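Local coordinates for invasion-associated protein B (Bartonella henselae, PDB 3DTD) that is of unknown function but belongs to the IalB family and is probably associated with invasion of host cells by the bacterium, at residues 57-65 with 73-81; 64-72 with 159-167. All coordinates share one frame; numbering follows the deposited sequence.

Contact 1 (57-65 with 73-81)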
loop_
_atom_site.group_PDB
_atom_site.type_symbol
_atom_site.label_atom_id
_atom_site.label_comp_id
_atom_site.label_asym_id
_atom_site.label_seq_id
_atom_site.Cartn_x
_atom_site.Cartn_y
_atom_site.Cartn_z
ATOM N N ARG C 57 4.065 -9.485 -22.717
ATOM C CA ARG C 57 2.917 -8.639 -23.027
ATOM C C ARG C 57 2.430 -8.868 -24.465
ATOM O O ARG C 57 3.227 -9.139 -25.366
ATOM C CB ARG C 57 3.196 -7.156 -22.732
ATOM C CG ARG C 57 4.199 -6.483 -23.641
ATOM C CD ARG C 57 3.937 -4.991 -23.722
ATOM N NE ARG C 57 4.571 -4.408 -24.901
ATOM C CZ ARG C 57 3.957 -4.133 -26.049
ATOM N NH1 ARG C 57 2.659 -4.365 -26.209
ATOM N NH2 ARG C 57 4.652 -3.612 -27.048
ATOM N N VAL C 58 1.115 -8.771 -24.649
ATOM C CA VAL C 58 0.460 -9.067 -25.923
ATOM C C VAL C 58 0.793 -8.022 -26.988
ATOM O O VAL C 58 0.576 -6.828 -26.790
ATOM C CB VAL C 58 -1.080 -9.189 -25.748
ATOM C CG1 VAL C 58 -1.760 -9.590 -27.058
ATOM C CG2 VAL C 58 -1.417 -10.196 -24.656
ATOM N N VAL C 59 1.325 -8.493 -28.112
ATOM C CA VAL C 59 1.717 -7.634 -29.229
ATOM C C VAL C 59 0.718 -7.776 -30.386
ATOM O O VAL C 59 0.314 -6.786 -31.003
ATOM C CB VAL C 59 3.162 -7.961 -29.699
ATOM C CG1 VAL C 59 3.611 -7.045 -30.825
ATOM C CG2 VAL C 59 4.135 -7.865 -28.536
ATOM N N VAL C 60 0.314 -9.013 -30.653
ATOM C CA VAL C 60 -0.646 -9.312 -31.709
ATOM C C VAL C 60 -1.662 -10.368 -31.233
ATOM O O VAL C 60 -1.312 -11.268 -30.479
ATOM C CB VAL C 60 0.079 -9.649 -33.072
ATOM C CG1 VAL C 60 1.133 -10.709 -32.892
ATOM C CG2 VAL C 60 -0.886 -10.051 -34.163
ATOM N N ALA C 61 -2.923 -10.203 -31.628
ATOM C CA ALA C 61 -4.001 -11.119 -31.264
ATOM C C ALA C 61 -4.918 -11.375 -32.461
ATOM O O ALA C 61 -5.037 -10.541 -33.355
ATOM C CB ALA C 61 -4.800 -10.568 -30.082
ATOM N N MET C 62 -5.551 -12.543 -32.481
ATOM C CA MET C 62 -6.472 -12.904 -33.548
ATOM C C MET C 62 -7.680 -13.613 -32.960
ATOM O O MET C 62 -7.524 -14.530 -32.167
ATOM C CB MET C 62 -5.774 -13.786 -34.594
ATOM C CG MET C 62 -6.697 -14.303 -35.704
ATOM S SD MET C 62 -5.856 -14.919 -37.173
ATOM C CE MET C 62 -5.372 -13.362 -37.897
ATOM N N SER C 63 -8.876 -13.168 -33.338
ATOM C CA SER C 63 -10.122 -13.798 -32.908
ATOM C C SER C 63 -11.009 -14.039 -34.123
ATOM O O SER C 63 -11.167 -13.156 -34.965
ATOM C CB SER C 63 -10.842 -12.932 -31.871
ATOM O OG SER C 63 -11.793 -13.693 -31.142
ATOM N N VAL C 64 -11.587 -15.236 -34.203
ATOM C CA VAL C 64 -12.215 -15.720 -35.432
ATOM C C VAL C 64 -13.492 -16.535 -35.160
ATOM O O VAL C 64 -13.544 -17.321 -34.214
ATOM C CB VAL C 64 -11.153 -16.478 -36.307
ATOM C CG1 VAL C 64 -11.643 -17.826 -36.816
ATOM C CG2 VAL C 64 -10.651 -15.587 -37.435
ATOM N N VAL C 65 -14.528 -16.296 -35.968
ATOM C CA VAL C 65 -15.772 -17.071 -35.919
ATOM C C VAL C 65 -16.061 -17.759 -37.251
ATOM O O VAL C 65 -15.587 -17.326 -38.303
ATOM C CB VAL C 65 -17.015 -16.217 -35.503
ATOM C CG1 VAL C 65 -16.903 -15.759 -34.064
ATOM C CG2 VAL C 65 -17.226 -15.024 -36.442
ATOM N N SER C 73 -14.485 -15.336 -40.429
ATOM C CA SER C 73 -14.215 -13.903 -40.273
ATOM C C SER C 73 -13.921 -13.514 -38.822
ATOM O O SER C 73 -14.210 -14.269 -37.899
ATOM C CB SER C 73 -15.379 -13.066 -40.825
ATOM O OG SER C 73 -16.499 -13.090 -39.952
ATOM N N GLY C 74 -13.349 -12.331 -38.629
ATOM C CA GLY C 74 -13.125 -11.798 -37.293
ATOM C C GLY C 74 -12.187 -10.612 -37.263
ATOM O O GLY C 74 -12.211 -9.766 -38.158
ATOM N N ASN C 75 -11.348 -10.558 -36.231
ATOM C CA ASN C 75 -10.465 -9.416 -36.015
ATOM C C ASN C 75 -9.035 -9.775 -35.657
ATOM O O ASN C 75 -8.780 -10.706 -34.892
ATOM C CB ASN C 75 -11.043 -8.484 -34.942
ATOM C CG ASN C 75 -12.286 -7.751 -35.415
ATOM O OD1 ASN C 75 -12.252 -7.010 -36.400
ATOM N ND2 ASN C 75 -13.393 -7.955 -34.712
ATOM N N LEU C 76 -8.113 -9.004 -36.216
ATOM C CA LEU C 76 -6.712 -9.064 -35.869
ATOM C C LEU C 76 -6.366 -7.805 -35.074
ATOM O O LEU C 76 -6.714 -6.700 -35.480
ATOM C CB LEU C 76 -5.875 -9.157 -37.148
ATOM C CG LEU C 76 -4.349 -9.108 -37.111
ATOM C CD1 LEU C 76 -3.772 -10.377 -36.526
ATOM C CD2 LEU C 76 -3.820 -8.884 -38.515
ATOM N N THR C 77 -5.708 -7.978 -33.932
ATOM C CA THR C 77 -5.239 -6.853 -33.129
ATOM C C THR C 77 -3.739 -6.690 -33.346
ATOM O O THR C 77 -2.978 -7.626 -33.134
ATOM C CB THR C 77 -5.549 -7.045 -31.628
ATOM O OG1 THR C 77 -6.938 -7.351 -31.455
ATOM C CG2 THR C 77 -5.218 -5.784 -30.839
ATOM N N VAL C 78 -3.332 -5.503 -33.795
ATOM C CA VAL C 78 -1.925 -5.193 -34.081
ATOM C C VAL C 78 -1.442 -4.082 -33.127
ATOM O O VAL C 78 -2.271 -3.447 -32.471
ATOM C CB VAL C 78 -1.696 -4.826 -35.600
ATOM C CG1 VAL C 78 -2.071 -5.994 -36.516
ATOM C CG2 VAL C 78 -2.439 -3.563 -35.999
ATOM N N PRO C 79 -0.110 -3.863 -33.016
ATOM C CA PRO C 79 0.393 -2.812 -32.115
ATOM C C PRO C 79 -0.003 -1.375 -32.467
ATOM O O PRO C 79 -0.465 -1.099 -33.570
ATOM C CB PRO C 79 1.922 -2.947 -32.227
ATOM C CG PRO C 79 2.163 -4.280 -32.783
ATOM C CD PRO C 79 1.002 -4.587 -33.661
ATOM N N PHE C 80 0.190 -0.479 -31.502
ATOM C CA PHE C 80 0.108 0.961 -31.712
ATOM C C PHE C 80 1.297 1.420 -32.552
ATOM O O PHE C 80 2.314 0.726 -32.635
ATOM C CB PHE C 80 0.160 1.686 -30.363
ATOM C CG PHE C 80 -1.077 1.519 -29.520
ATOM C CD1 PHE C 80 -2.339 1.842 -30.016
ATOM C CD2 PHE C 80 -0.970 1.076 -28.210
ATOM C CE1 PHE C 80 -3.469 1.698 -29.229
ATOM C CE2 PHE C 80 -2.095 0.932 -27.416
ATOM C CZ PHE C 80 -3.344 1.243 -27.923
ATOM N N GLY C 81 1.176 2.593 -33.169
ATOM C CA GLY C 81 2.288 3.172 -33.926
ATOM C C GLY C 81 2.364 2.728 -35.375
ATOM O O GLY C 81 3.355 2.998 -36.059
#
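Val60, Met62 and Leu76 meet on one face of an antiparallel strand pair. Leu76 CD1 lies between the other two, 3.7 Å from Val60 CG2 and 3.7 Å from Met62 CE. The Met62 chain leaves anti to the backbone N (chi1 176°) and then bends at chi3 (-75°), which brings its methyl back to Leu76. The same Leu76 CD1 also rests 3.4 Å from Ala61 O, so the leucine leans over the backbone of the partner strand. On the other face Ala61 CB faces Thr77 CB at 3.9 Å. Further along this face Val65 CG2 lies against Ser73 O. At the far end Val59 CG1 packs on Pro79 CG, where the paired strands give way to a loop.

Six backbone hydrogen bonds hold the strands together. They come from three hydrogen-bonded pairs, Ala61 with Thr77, Ser63 with Asn75, and Val65 with Ser73. Thr77 N to Ala61 O is the shortest at 2.7 Å and nearly straight (169° at the hydrogen), although the donor is tilted from the carbonyl plane. The return bond, Ala61 N to Thr77 O, uses a lone pair in the carbonyl plane. Between these pairs, CA-H groups also approach the carbonyls. Gly74 CA lies 3.3 Å from Ser63 O.

The two strands form a beta hairpin inside the larger antiparallel sheet. Strand 42-52 lines the edge of 58-65, and Val59 and Val60 both face its Glu51 in a classic beta bulge. Strand 110-117 flanks 73-78 on its other edge. Leu131 and Leu133 of strand 130-136, in the second sheet, cover the face of Met62, Val60 and Leu76, while Phe46 of strand 42-52 touches Ser63 and Val65.

Contact 2 (64-72 with 159-167)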
loop_
_atom_site.group_PDB
_atom_site.type_symbol
_atom_site.label_atom_id
_atom_site.label_comp_id
_atom_site.label_asym_id
_atom_site.label_seq_id
_atom_site.Cartn_x
_atom_site.Cartn_y
_atom_site.Cartn_z
ATOM N N VAL C 64 -11.587 -15.236 -34.203
ATOM C CA VAL C 64 -12.215 -15.720 -35.432
ATOM C C VAL C 64 -13.492 -16.535 -35.160
ATOM O O VAL C 64 -13.544 -17.321 -34.214
ATOM C CB VAL C 64 -11.153 -16.478 -36.307
ATOM C CG1 VAL C 64 -11.643 -17.826 -36.816
ATOM C CG2 VAL C 64 -10.651 -15.587 -37.435
ATOM N N VAL C 65 -14.528 -16.296 -35.968
ATOM C CA VAL C 65 -15.772 -17.071 -35.919
ATOM C C VAL C 65 -16.061 -17.759 -37.251
ATOM O O VAL C 65 -15.587 -17.326 -38.303
ATOM C CB VAL C 65 -17.015 -16.217 -35.503
ATOM C CG1 VAL C 65 -16.903 -15.759 -34.064
ATOM C CG2 VAL C 65 -17.226 -15.024 -36.442
ATOM N N LEU C 66 -16.836 -18.839 -37.184
ATOM C CA LEU C 66 -17.320 -19.545 -38.359
ATOM C C LEU C 66 -18.763 -19.110 -38.621
ATOM O O LEU C 66 -19.664 -19.386 -37.817
ATOM C CB LEU C 66 -17.274 -21.057 -38.122
ATOM C CG LEU C 66 -17.134 -22.107 -39.237
ATOM C CD1 LEU C 66 -18.041 -23.270 -38.900
ATOM C CD2 LEU C 66 -17.384 -21.619 -40.669
ATOM N N ASN C 67 -18.976 -18.432 -39.744
ATOM C CA ASN C 67 -20.308 -17.948 -40.102
ATOM C C ASN C 67 -21.179 -19.043 -40.703
ATOM O O ASN C 67 -20.669 -20.072 -41.168
ATOM C CB ASN C 67 -20.217 -16.747 -41.046
ATOM C CG ASN C 67 -19.468 -15.583 -40.434
ATOM O OD1 ASN C 67 -19.959 -14.928 -39.516
ATOM N ND2 ASN C 67 -18.268 -15.321 -40.940
ATOM N N ALA C 68 -22.491 -18.796 -40.694
ATOM C CA ALA C 68 -23.516 -19.754 -41.129
ATOM C C ALA C 68 -23.345 -20.279 -42.559
ATOM O O ALA C 68 -23.747 -21.405 -42.858
ATOM C CB ALA C 68 -24.907 -19.149 -40.947
ATOM N N ASP C 69 -22.741 -19.465 -43.425
ATOM C CA ASP C 69 -22.505 -19.836 -44.822
ATOM C C ASP C 69 -21.126 -20.463 -45.078
ATOM O O ASP C 69 -20.754 -20.716 -46.226
ATOM C CB ASP C 69 -22.739 -18.631 -45.746
ATOM C CG ASP C 69 -21.821 -17.456 -45.433
ATOM O OD1 ASP C 69 -21.857 -16.944 -44.293
ATOM O OD2 ASP C 69 -21.075 -17.036 -46.344
ATOM N N GLY C 70 -20.378 -20.717 -44.006
ATOM C CA GLY C 70 -19.088 -21.405 -44.099
ATOM C C GLY C 70 -17.859 -20.515 -44.196
ATOM O O GLY C 70 -16.734 -21.013 -44.294
ATOM N N VAL C 71 -18.071 -19.201 -44.167
ATOM C CA VAL C 71 -16.971 -18.232 -44.234
ATOM C C VAL C 71 -16.389 -17.946 -42.831
ATOM O O VAL C 71 -17.119 -17.877 -41.838
ATOM C CB VAL C 71 -17.389 -16.932 -45.026
ATOM C CG1 VAL C 71 -18.508 -16.166 -44.324
ATOM C CG2 VAL C 71 -16.201 -16.017 -45.301
ATOM N N VAL C 72 -15.066 -17.822 -42.762
ATOM C CA VAL C 72 -14.368 -17.530 -41.515
ATOM C C VAL C 72 -13.999 -16.038 -41.453
ATOM O O VAL C 72 -13.302 -15.531 -42.328
ATOM C CB VAL C 72 -13.122 -18.448 -41.365
ATOM C CG1 VAL C 72 -12.224 -17.994 -40.239
ATOM C CG2 VAL C 72 -13.548 -19.897 -41.150
ATOM N N LEU C 159 -10.726 -25.250 -35.781
ATOM C CA LEU C 159 -11.770 -24.941 -36.758
ATOM C C LEU C 159 -12.753 -26.098 -36.940
ATOM O O LEU C 159 -13.948 -25.870 -37.103
ATOM C CB LEU C 159 -11.164 -24.510 -38.093
ATOM C CG LEU C 159 -12.102 -23.991 -39.185
ATOM C CD1 LEU C 159 -13.044 -22.896 -38.683
ATOM C CD2 LEU C 159 -11.273 -23.492 -40.339
ATOM N N ASN C 160 -12.243 -27.328 -36.889
ATOM C CA ASN C 160 -13.069 -28.539 -36.880
ATOM C C ASN C 160 -14.034 -28.609 -35.701
ATOM O O ASN C 160 -15.168 -29.066 -35.848
ATOM C CB ASN C 160 -12.190 -29.792 -36.877
ATOM C CG ASN C 160 -11.500 -30.026 -38.203
ATOM O OD1 ASN C 160 -11.804 -29.374 -39.192
ATOM N ND2 ASN C 160 -10.559 -30.961 -38.225
ATOM N N ARG C 161 -13.560 -28.164 -34.539
ATOM C CA ARG C 161 -14.376 -28.043 -33.336
ATOM C C ARG C 161 -15.440 -26.952 -33.483
ATOM O O ARG C 161 -16.576 -27.133 -33.044
ATOM C CB ARG C 161 -13.478 -27.793 -32.118
ATOM C CG ARG C 161 -14.200 -27.651 -30.779
ATOM C CD ARG C 161 -15.017 -28.869 -30.419
ATOM N NE ARG C 161 -15.625 -28.718 -29.104
ATOM C CZ ARG C 161 -16.722 -29.348 -28.702
ATOM N NH1 ARG C 161 -17.355 -30.181 -29.519
ATOM N NH2 ARG C 161 -17.189 -29.133 -27.482
ATOM N N LEU C 162 -15.070 -25.841 -34.119
ATOM C CA LEU C 162 -15.999 -24.758 -34.432
ATOM C C LEU C 162 -17.120 -25.188 -35.381
ATOM O O LEU C 162 -18.261 -24.742 -35.240
ATOM C CB LEU C 162 -15.241 -23.550 -35.001
ATOM C CG LEU C 162 -15.263 -22.232 -34.219
ATOM C CD1 LEU C 162 -14.860 -22.370 -32.764
ATOM C CD2 LEU C 162 -14.418 -21.194 -34.921
ATOM N N ILE C 163 -16.780 -26.055 -36.337
ATOM C CA ILE C 163 -17.752 -26.658 -37.257
ATOM C C ILE C 163 -18.708 -27.572 -36.490
ATOM O O ILE C 163 -19.921 -27.518 -36.690
ATOM C CB ILE C 163 -17.043 -27.413 -38.423
ATOM C CG1 ILE C 163 -16.273 -26.425 -39.310
ATOM C CG2 ILE C 163 -18.044 -28.185 -39.284
ATOM C CD1 ILE C 163 -15.147 -27.035 -40.121
ATOM N N ALA C 164 -18.145 -28.378 -35.593
ATOM C CA ALA C 164 -18.899 -29.293 -34.736
ATOM C C ALA C 164 -19.828 -28.591 -33.740
ATOM O O ALA C 164 -20.896 -29.114 -33.416
ATOM C CB ALA C 164 -17.945 -30.229 -33.998
ATOM N N LEU C 165 -19.420 -27.417 -33.260
ATOM C CA LEU C 165 -20.238 -26.630 -32.334
ATOM C C LEU C 165 -21.413 -25.928 -33.027
ATOM O O LEU C 165 -22.410 -25.604 -32.379
ATOM C CB LEU C 165 -19.381 -25.624 -31.558
ATOM C CG LEU C 165 -18.515 -26.178 -30.422
ATOM C CD1 LEU C 165 -17.344 -25.252 -30.122
ATOM C CD2 LEU C 165 -19.334 -26.453 -29.161
ATOM N N GLN C 166 -21.284 -25.695 -34.333
ATOM C CA GLN C 166 -22.369 -25.139 -35.146
ATOM C C GLN C 166 -23.511 -26.133 -35.329
ATOM O O GLN C 166 -24.681 -25.746 -35.328
ATOM C CB GLN C 166 -21.858 -24.693 -36.519
ATOM C CG GLN C 166 -21.550 -23.207 -36.628
ATOM C CD GLN C 166 -21.707 -22.674 -38.045
ATOM O OE1 GLN C 166 -21.492 -23.390 -39.027
ATOM N NE2 GLN C 166 -22.087 -21.407 -38.156
ATOM N N LYS C 167 -23.146 -27.390 -35.497
ATOM C CA LYS C 167 -24.067 -28.492 -35.645
ATOM C C LYS C 167 -24.818 -28.804 -34.372
ATOM O O LYS C 167 -25.924 -29.258 -34.423
ATOM C CB LYS C 167 -23.297 -29.726 -36.078
ATOM C CG LYS C 167 -23.418 -30.076 -37.535
ATOM C CD LYS C 167 -22.090 -30.424 -38.158
ATOM C CE LYS C 167 -21.884 -29.718 -39.519
ATOM N NZ LYS C 167 -21.432 -28.268 -39.467
#
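Val71 O takes two hydrogen bonds from Asn67, in the turn that follows Leu66, the residue packed against helix 159-167. Asn67 N and Asn67 ND2 each lie 2.9 Å from Val71 O. The ND2 bond is bent, and its donor stands above the carbonyl plane. Asn67 to Gly70 is a type I beta turn, closed by Gly70 N on Asn67 O.

Leu66 points toward the helix. Leu66 CD1 lies 3.6 Å from Ile163 CG1 and 3.5 Å from Gln166 OE1, and Leu66 CG is close to Leu159 CD1. The Gln166 chain is extended beyond CG and crosses Leu66 at about a right angle. Gln166 NE2 is 3.2 Å from Leu66 O, but the angle is too poor for a hydrogen bond.

This is strand-on-helix packing: helix 155-168 lies across the end of the 58-66 and 72-78 hairpin, and the strand and helix segments are inclined at 46°. Leu162 CD2 reaches the strand backbone, 4.0 Å from Val64 O. Beyond it, Ile34 of strand 32-39 and Met47 of strand 42-52, in the same sheet, touch the same leucine. Val72 CG2 meets Leu159 CD1 at 3.9 Å, and Val122 of helix 119-127 touches both residues.

Contact 1 pairs the two strands of the 58-66 and 72-78 hairpin; contact 2 packs the closed end of that hairpin on helix 155-168. They share Val64 and Val65, and their centres are 19 Å apart. The centre of contact 1 is about 6 Å from the centre of the chain, that of contact 2 about 15 Å. Along the chain the segments alternate: 64-72 runs from one strand of the hairpin to the other, and its helical partner 159-167 comes much later. The two also touch: Ser73 OG lies 3.0 Å from Asn67 ND2, probably a hydrogen bond. Neither contact can be tied to an active site. A glycerol, probably from the crystallisation liquor, sits about 4 Å from the Pro79 side chain.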